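Local coordinates for Lmo0794 protein (Listeria monocytogenes, PDB 3EW7), which is of unknown function but has a Rossmann fold that probably binds NAD or NADP, and may act as an oxidoreductase, at residues 62-68 against 95-101; 150-156 against 204-210; 87-93 against 144-149. The protein carries 3 engineered substitutions. All coordinates share one frame; numbering follows the deposited sequence.

Contact 1 (62-68 against 95-101)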
# COMPACT_ATOMS: atom_id res chain seq x y z
N GLN A 62 -11.72 -6.51 -2.51
CA GLN A 62 -11.04 -5.51 -3.34
C GLN A 62 -10.36 -6.04 -4.59
O GLN A 62 -9.91 -7.18 -4.63
CB GLN A 62 -9.99 -4.81 -2.48
CG GLN A 62 -10.48 -4.48 -1.09
CD GLN A 62 -11.55 -3.41 -1.10
OE1 GLN A 62 -12.15 -3.13 -0.06
NE2 GLN A 62 -11.80 -2.81 -2.25
N ASN A 63 -10.26 -5.18 -5.60
CA ASN A 63 -9.59 -5.52 -6.85
C ASN A 63 -8.10 -5.26 -6.65
O ASN A 63 -7.25 -5.90 -7.27
CB ASN A 63 -10.13 -4.66 -8.00
CG ASN A 63 -11.59 -4.97 -8.33
OD1 ASN A 63 -12.47 -4.12 -8.17
ND2 ASN A 63 -11.85 -6.20 -8.79
N VAL A 64 -7.80 -4.31 -5.76
CA VAL A 64 -6.43 -3.94 -5.44
C VAL A 64 -6.30 -3.56 -3.99
O VAL A 64 -7.14 -2.86 -3.44
CB VAL A 64 -5.95 -2.73 -6.27
CG1 VAL A 64 -4.62 -2.21 -5.70
CG2 VAL A 64 -5.75 -3.14 -7.72
N VAL A 65 -5.23 -4.02 -3.36
CA VAL A 65 -4.96 -3.67 -1.97
C VAL A 65 -3.61 -2.95 -1.92
O VAL A 65 -2.56 -3.56 -2.19
CB VAL A 65 -4.92 -4.92 -1.07
CG1 VAL A 65 -4.58 -4.52 0.36
CG2 VAL A 65 -6.26 -5.63 -1.10
N VAL A 66 -3.64 -1.66 -1.60
CA VAL A 66 -2.42 -0.88 -1.49
C VAL A 66 -1.87 -0.99 -0.09
O VAL A 66 -2.51 -0.57 0.87
CB VAL A 66 -2.66 0.62 -1.79
CG1 VAL A 66 -1.41 1.42 -1.44
CG2 VAL A 66 -3.01 0.81 -3.25
N ASP A 67 -0.68 -1.56 0.04
CA ASP A 67 -0.06 -1.70 1.34
C ASP A 67 0.80 -0.47 1.61
O ASP A 67 1.96 -0.40 1.18
CB ASP A 67 0.79 -2.97 1.43
CG ASP A 67 1.42 -3.17 2.81
OD1 ASP A 67 1.09 -2.39 3.73
OD2 ASP A 67 2.24 -4.10 2.97
N ALA A 68 0.20 0.51 2.27
CA ALA A 68 0.91 1.73 2.62
C ALA A 68 0.99 1.72 4.14
O ALA A 68 0.49 2.62 4.82
CB ALA A 68 0.15 2.92 2.12
N SER A 95 -6.54 -12.93 -6.86
CA SER A 95 -7.70 -12.21 -6.31
C SER A 95 -7.57 -10.68 -6.18
O SER A 95 -8.44 -9.99 -6.76
CB SER A 95 -8.07 -12.87 -4.95
OG SER A 95 -6.91 -12.88 -4.14
N PRO A 96 -6.79 -10.15 -5.22
CA PRO A 96 -6.68 -8.69 -5.20
C PRO A 96 -5.23 -8.59 -5.62
O PRO A 96 -4.46 -9.54 -5.45
CB PRO A 96 -6.82 -8.32 -3.71
CG PRO A 96 -7.70 -9.25 -3.22
CD PRO A 96 -7.09 -10.53 -3.81
N ARG A 97 -4.84 -7.46 -6.17
CA ARG A 97 -3.44 -7.28 -6.53
C ARG A 97 -2.85 -6.64 -5.28
O ARG A 97 -3.49 -5.76 -4.69
CB ARG A 97 -3.36 -6.31 -7.72
CG ARG A 97 -2.01 -6.23 -8.34
CD ARG A 97 -2.07 -5.38 -9.57
NE ARG A 97 -0.74 -4.89 -9.89
CZ ARG A 97 -0.54 -3.80 -10.60
NH1 ARG A 97 -1.58 -3.11 -11.06
NH2 ARG A 97 0.70 -3.38 -10.83
N LEU A 98 -1.68 -7.08 -4.84
CA LEU A 98 -1.12 -6.45 -3.66
C LEU A 98 -0.06 -5.46 -4.12
O LEU A 98 0.97 -5.86 -4.65
CB LEU A 98 -0.48 -7.47 -2.72
CG LEU A 98 0.05 -6.83 -1.43
CD1 LEU A 98 -1.09 -6.26 -0.60
CD2 LEU A 98 0.83 -7.86 -0.64
N LEU A 99 -0.34 -4.17 -3.92
CA LEU A 99 0.59 -3.11 -4.30
C LEU A 99 1.29 -2.63 -3.03
O LEU A 99 0.67 -2.05 -2.14
CB LEU A 99 -0.19 -1.96 -4.94
CG LEU A 99 0.48 -0.89 -5.80
CD1 LEU A 99 1.94 -0.70 -5.42
CD2 LEU A 99 0.40 -1.31 -7.25
N VAL A 100 2.60 -2.87 -2.94
CA VAL A 100 3.36 -2.47 -1.77
C VAL A 100 4.10 -1.15 -2.03
O VAL A 100 4.87 -1.04 -2.97
CB VAL A 100 4.38 -3.56 -1.38
CG1 VAL A 100 4.83 -3.37 0.05
CG2 VAL A 100 3.76 -4.93 -1.57
N VAL A 101 3.86 -0.16 -1.18
CA VAL A 101 4.46 1.16 -1.33
C VAL A 101 5.68 1.44 -0.44
O VAL A 101 5.56 1.40 0.78
CB VAL A 101 3.41 2.24 -1.06
CG1 VAL A 101 4.01 3.61 -1.29
CG2 VAL A 101 2.19 2.01 -1.93
O HOH W 1 4.15 0.15 2.95
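V65 and L98 meet on one face of the sheet, each with its first branch anti to the backbone N (chi1 177° and -177°), and their side chains slant across each other; chi2 of 66° turns L98 CD1 back over the neighbouring strand. That methyl reaches V65 CG1 at 4.0 Å and also lies against the V65 carbonyl. On the same face, V65 CG2 lies alongside the proline ring, 3.8 Å from P96 CB, while D67 and V100 run side by side beyond. The other face carries V64 beside the root of R97, and V66 CG1 slants across to V101 CG2 at 3.7 Å. Between the two layers runs a parallel ladder, its bonds alternating between the strands. R97 N donates to N63 O, V65 N to R97 O, L99 N to V65 O at 2.9 Å, and D67 N to L99 O; V101 N completes the series on D67 O. The extended R97 side chain leads away from strand 64-67 to a salt bridge with E197, and its guanidinium also bonds T151. The two strands are central in the Rossmann sheet and belong to a beta-alpha-beta unit, the connecting helix 79-90 packing on D67 and L98, while helix 187-199 packs on V64 and V66 across the sheet. Strand 2-6 borders one side of the pair and strand 150-154 the other.

Contact 2 (150-156 against 204-210). Engineered in segment 204-210: H207 (natural residue Arg).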
# COMPACT_ATOMS: atom_id res chain seq x y z
N TRP A 150 1.35 -9.41 -7.05
CA TRP A 150 1.92 -8.32 -6.27
C TRP A 150 2.77 -7.35 -7.08
O TRP A 150 3.19 -7.65 -8.20
CB TRP A 150 2.81 -8.88 -5.16
CG TRP A 150 3.99 -9.60 -5.70
CD1 TRP A 150 4.03 -10.88 -6.16
CD2 TRP A 150 5.30 -9.06 -5.91
NE1 TRP A 150 5.28 -11.18 -6.65
CE2 TRP A 150 6.08 -10.07 -6.51
CE3 TRP A 150 5.89 -7.82 -5.65
CZ2 TRP A 150 7.42 -9.88 -6.85
CZ3 TRP A 150 7.22 -7.63 -6.00
CH2 TRP A 150 7.97 -8.66 -6.59
N THR A 151 3.02 -6.18 -6.50
CA THR A 151 3.87 -5.16 -7.12
C THR A 151 4.45 -4.28 -6.02
O THR A 151 3.73 -3.84 -5.12
CB THR A 151 3.11 -4.23 -8.09
OG1 THR A 151 2.64 -4.98 -9.22
CG2 THR A 151 4.04 -3.14 -8.59
N TYR A 152 5.75 -4.04 -6.09
CA TYR A 152 6.40 -3.20 -5.10
C TYR A 152 6.80 -1.91 -5.82
O TYR A 152 7.51 -1.95 -6.82
CB TYR A 152 7.63 -3.88 -4.53
CG TYR A 152 8.08 -3.30 -3.20
CD1 TYR A 152 7.74 -3.92 -2.00
CD2 TYR A 152 8.82 -2.11 -3.15
CE1 TYR A 152 8.11 -3.37 -0.79
CE2 TYR A 152 9.19 -1.55 -1.93
CZ TYR A 152 8.83 -2.19 -0.76
OH TYR A 152 9.19 -1.64 0.45
N ILE A 153 6.33 -0.78 -5.31
CA ILE A 153 6.63 0.51 -5.92
C ILE A 153 7.51 1.43 -5.06
O ILE A 153 7.26 1.61 -3.86
CB ILE A 153 5.33 1.26 -6.30
CG1 ILE A 153 5.67 2.53 -7.09
CG2 ILE A 153 4.52 1.60 -5.06
CD1 ILE A 153 4.45 3.26 -7.60
N SER A 154 8.54 1.98 -5.69
CA SER A 154 9.47 2.90 -5.04
C SER A 154 9.41 4.25 -5.74
O SER A 154 9.20 4.32 -6.95
CB SER A 154 10.90 2.36 -5.11
OG SER A 154 11.07 1.24 -4.26
N PRO A 155 9.59 5.34 -4.98
CA PRO A 155 9.55 6.69 -5.53
C PRO A 155 10.85 7.04 -6.24
O PRO A 155 11.90 6.45 -5.97
CB PRO A 155 9.34 7.54 -4.30
CG PRO A 155 10.16 6.82 -3.30
CD PRO A 155 9.78 5.38 -3.52
N SER A 156 10.77 8.01 -7.14
CA SER A 156 11.95 8.43 -7.89
C SER A 156 13.03 9.15 -7.06
O SER A 156 14.19 8.73 -7.08
CB SER A 156 11.53 9.30 -9.09
OG SER A 156 10.55 10.26 -8.72
N LEU A 204 3.47 -5.91 -13.22
CA LEU A 204 2.80 -6.99 -12.53
C LEU A 204 3.85 -7.96 -12.00
O LEU A 204 4.73 -8.40 -12.73
CB LEU A 204 1.84 -7.73 -13.47
CG LEU A 204 0.57 -6.99 -13.90
CD1 LEU A 204 -0.26 -7.89 -14.80
CD2 LEU A 204 -0.24 -6.60 -12.68
N ASN A 205 3.76 -8.26 -10.71
CA ASN A 205 4.68 -9.18 -10.07
C ASN A 205 6.16 -8.85 -10.10
O ASN A 205 7.00 -9.73 -10.27
CB ASN A 205 4.46 -10.58 -10.61
CG ASN A 205 3.35 -11.28 -9.87
OD1 ASN A 205 3.52 -12.41 -9.42
ND2 ASN A 205 2.21 -10.62 -9.74
N GLU A 206 6.49 -7.57 -9.92
CA GLU A 206 7.87 -7.13 -9.86
C GLU A 206 7.99 -5.80 -9.12
O GLU A 206 6.99 -5.11 -8.89
CB GLU A 206 8.47 -6.99 -11.27
CG GLU A 206 7.80 -5.97 -12.18
CD GLU A 206 8.50 -5.83 -13.53
OE1 GLU A 206 8.87 -6.87 -14.11
OE2 GLU A 206 8.69 -4.68 -14.01
N HIS A 207 9.21 -5.49 -8.70
CA HIS A 207 9.48 -4.24 -8.00
C HIS A 207 9.89 -3.25 -9.07
O HIS A 207 10.43 -3.66 -10.10
CB HIS A 207 10.64 -4.44 -7.01
CG HIS A 207 11.19 -3.16 -6.47
ND1 HIS A 207 12.53 -2.97 -6.25
CD2 HIS A 207 10.59 -1.99 -6.14
CE1 HIS A 207 12.74 -1.74 -5.80
NE2 HIS A 207 11.57 -1.13 -5.72
N PHE A 208 9.63 -1.97 -8.85
CA PHE A 208 10.04 -0.95 -9.80
C PHE A 208 10.01 0.43 -9.17
O PHE A 208 9.19 0.71 -8.29
CB PHE A 208 9.15 -0.99 -11.06
CG PHE A 208 7.90 -0.18 -10.95
CD1 PHE A 208 7.80 1.04 -11.60
CD2 PHE A 208 6.83 -0.65 -10.21
CE1 PHE A 208 6.64 1.80 -11.52
CE2 PHE A 208 5.66 0.10 -10.12
CZ PHE A 208 5.56 1.32 -10.78
N THR A 209 10.93 1.28 -9.62
CA THR A 209 11.05 2.63 -9.11
C THR A 209 10.42 3.56 -10.12
O THR A 209 10.57 3.36 -11.32
CB THR A 209 12.53 3.03 -8.93
OG1 THR A 209 13.25 1.98 -8.26
CG2 THR A 209 12.65 4.29 -8.12
N VAL A 210 9.72 4.59 -9.65
CA VAL A 210 9.10 5.54 -10.56
C VAL A 210 10.18 6.23 -11.40
O VAL A 210 11.30 6.42 -10.94
CB VAL A 210 8.28 6.57 -9.79
CG1 VAL A 210 7.57 7.49 -10.76
CG2 VAL A 210 7.27 5.85 -8.91
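F208 bonds strand 150-154 through both of its backbone polar atoms: F208 N gives its proton to Y152 O at 2.9 Å, and F208 O receives S154 N at 3.0 Å. S154 O in turn accepts V210 N at 2.8 Å. At the other end Y152 N reaches E206 O over 3.2 Å. The alternate residues T151 and I153 direct their backbone bonds to strand 97-101 on the other side.

Side chains add a second layer. H207, an engineered residue, has CG anti to the backbone N (chi1 167°), which leans the imidazole across toward strand 150-154, where NE2 meets S154 OG at 2.8 Å; either atom could supply the proton. The Y152 carbonyl oxygen and S154 OG both lie at the edge of this imidazole, whereas Y152 turns its own ring edge toward the imidazole face in an offset edge-to-face pair, planes 87° apart. Several polar ends are satisfied by residues beyond the two strands: Y152 OH bonds Q137, T151 OG1 serves both H203 O and R97, W150 NE1 donates to Q145 O, and E206 OE2 is hydrogen-bonded to H203 ND1. The indole also has the chain at N205 and E206 passing over one face, with N205 C 3.6 Å above its plane. On the face away from Y152 and H207, F208 lies beside I153, whose CG1 is 3.9 Å from F208 CZ.

Strand 207-209 is the outermost strand at this end of the Rossmann sheet, and strand 150-154 separates it from strand 97-101. Helix 131-142 covers Y152 and H207, and helix 187-199 covers I153 and V210.

Contact 3 (87-93 against 144-149)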
# COMPACT_ATOMS: atom_id res chain seq x y z
N ILE A 87 1.39 -12.05 2.61
CA ILE A 87 1.90 -13.00 1.64
C ILE A 87 1.30 -14.38 1.86
O ILE A 87 0.85 -15.02 0.91
CB ILE A 87 3.45 -13.08 1.70
CG1 ILE A 87 4.04 -11.88 0.95
CG2 ILE A 87 3.95 -14.41 1.12
CD1 ILE A 87 5.52 -11.66 1.21
N SER A 88 1.27 -14.86 3.10
CA SER A 88 0.71 -16.19 3.35
C SER A 88 -0.81 -16.20 3.12
O SER A 88 -1.38 -17.16 2.59
CB SER A 88 1.03 -16.68 4.77
OG SER A 88 0.25 -16.01 5.74
N VAL A 89 -1.46 -15.12 3.53
CA VAL A 89 -2.90 -15.01 3.38
C VAL A 89 -3.28 -14.91 1.90
O VAL A 89 -4.31 -15.43 1.48
CB VAL A 89 -3.41 -13.77 4.14
CG1 VAL A 89 -4.77 -13.34 3.61
CG2 VAL A 89 -3.51 -14.09 5.61
N LEU A 90 -2.43 -14.26 1.12
CA LEU A 90 -2.69 -14.07 -0.30
C LEU A 90 -2.21 -15.20 -1.21
O LEU A 90 -2.56 -15.24 -2.39
CB LEU A 90 -2.04 -12.76 -0.78
CG LEU A 90 -2.89 -11.56 -1.18
CD1 LEU A 90 -4.36 -11.91 -1.09
CD2 LEU A 90 -2.56 -10.39 -0.27
N ASN A 91 -1.41 -16.11 -0.66
CA ASN A 91 -0.86 -17.21 -1.45
C ASN A 91 -1.84 -18.02 -2.29
O ASN A 91 -2.98 -18.24 -1.88
CB ASN A 91 -0.09 -18.16 -0.55
CG ASN A 91 0.72 -19.16 -1.34
OD1 ASN A 91 1.72 -18.80 -1.95
ND2 ASN A 91 0.27 -20.41 -1.34
N GLY A 92 -1.38 -18.48 -3.46
CA GLY A 92 -2.20 -19.27 -4.37
C GLY A 92 -3.39 -18.46 -4.86
O GLY A 92 -4.51 -18.97 -4.99
N THR A 93 -3.13 -17.21 -5.19
CA THR A 93 -4.17 -16.30 -5.60
C THR A 93 -3.80 -15.25 -6.66
O THR A 93 -2.63 -14.98 -6.90
CB THR A 93 -4.66 -15.56 -4.34
OG1 THR A 93 -5.94 -16.08 -3.95
CG2 THR A 93 -4.70 -14.07 -4.55
N HIS A 144 8.11 -15.95 -3.33
CA HIS A 144 6.78 -16.28 -3.78
C HIS A 144 6.50 -15.54 -5.09
O HIS A 144 5.37 -15.15 -5.38
CB HIS A 144 5.75 -15.89 -2.73
CG HIS A 144 5.96 -16.55 -1.40
ND1 HIS A 144 7.01 -16.23 -0.57
CD2 HIS A 144 5.27 -17.53 -0.77
CE1 HIS A 144 6.96 -16.98 0.52
NE2 HIS A 144 5.91 -17.78 0.42
N GLN A 145 7.56 -15.35 -5.87
CA GLN A 145 7.50 -14.67 -7.16
C GLN A 145 6.20 -14.86 -7.92
O GLN A 145 5.52 -13.89 -8.26
CB GLN A 145 8.64 -15.16 -8.06
CG GLN A 145 9.88 -14.33 -7.99
CD GLN A 145 9.68 -12.95 -8.57
OE1 GLN A 145 10.37 -11.99 -8.20
NE2 GLN A 145 8.73 -12.83 -9.50
N ALA A 146 5.88 -16.12 -8.19
CA ALA A 146 4.71 -16.45 -8.97
C ALA A 146 3.51 -16.98 -8.21
O ALA A 146 2.50 -17.32 -8.82
CB ALA A 146 5.10 -17.44 -10.07
N GLU A 147 3.59 -17.02 -6.89
CA GLU A 147 2.48 -17.56 -6.10
C GLU A 147 1.26 -16.65 -5.91
O GLU A 147 0.21 -17.10 -5.45
CB GLU A 147 3.01 -18.07 -4.77
CG GLU A 147 3.85 -19.34 -4.93
CD GLU A 147 4.70 -19.68 -3.72
OE1 GLU A 147 4.13 -19.86 -2.62
OE2 GLU A 147 5.94 -19.78 -3.87
N PHE A 148 1.39 -15.37 -6.24
CA PHE A 148 0.25 -14.45 -6.15
C PHE A 148 0.53 -13.16 -6.89
O PHE A 148 1.62 -12.95 -7.41
CB PHE A 148 -0.16 -14.17 -4.70
CG PHE A 148 0.75 -13.23 -3.97
CD1 PHE A 148 0.27 -12.03 -3.47
CD2 PHE A 148 2.08 -13.57 -3.73
CE1 PHE A 148 1.09 -11.18 -2.73
CE2 PHE A 148 2.90 -12.74 -2.99
CZ PHE A 148 2.41 -11.54 -2.49
N SER A 149 -0.48 -12.30 -6.94
CA SER A 149 -0.35 -11.05 -7.65
C SER A 149 0.15 -9.90 -6.77
O SER A 149 -0.56 -9.44 -5.87
CB SER A 149 -1.68 -10.69 -8.29
OG SER A 149 -1.52 -9.61 -9.18
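I87 and H144 present a methyl to a ring face: CG2 stands almost squarely above the imidazole, 3.8 Å from the ring centroid and only 4° off its normal, a clear CH-pi contact. The other branch of I87 serves a different aromatic. Its CG1 touches F148 CZ at 3.8 Å, with the two side chains crossing at about a right angle, and one isoleucine thereby touches both rings. F148 owes its place to a first torsion of 75°, which sets the ring between its backbone N and carbonyl carbon and turns it in toward the helix end. L90 approaches that ring from further along, its CB 3.6 Å from F148 CD1, again nearly perpendicular. The contact is thus a short apolar seam of I87, L90 and F148, with H144 at one end and the chain turn at the other.

There, past the last helical residues, G92 adopts a positive phi and the backbone swings beside E147. E147 O draws two weak hydrogen bonds, from G92 N at 2.9 Å and from T93 N at 3.4 Å. H144 is held from its own side as well, since ND1 bonds H140 O.

The contact joins the C-terminal end of helix 79-90 to the loop leading from helix 131-142 into strand 150-154. L141 of helix 131-142 touches both I87 and F148, L98 of strand 97-101 adjoins F148, and helix 56-59 lies against L90.

How the contacts relate
From the N terminus, the chain first enters contact 1 at strand 64-67, then passes through helix 79-90, whose end opens contact 3, before strand 97-101 returns to close contact 1. Contact 3 closes only later, at 144-149, after helix 131-142; the two loops therefore cross. Contact 2 follows in series, running from strand 150-154 through helix 187-199 to strand 207-209. Contacts 1 and 2 join through V100, which pairs by backbone with T151 and I153, making four consecutive strands continuous. Contact 3 ties the end of helix 79-90 to the loop before strand 150-154, meeting contact 1 where L98 N probably bonds S149 O and contact 2 where W150 NE1 probably bonds Q145 O.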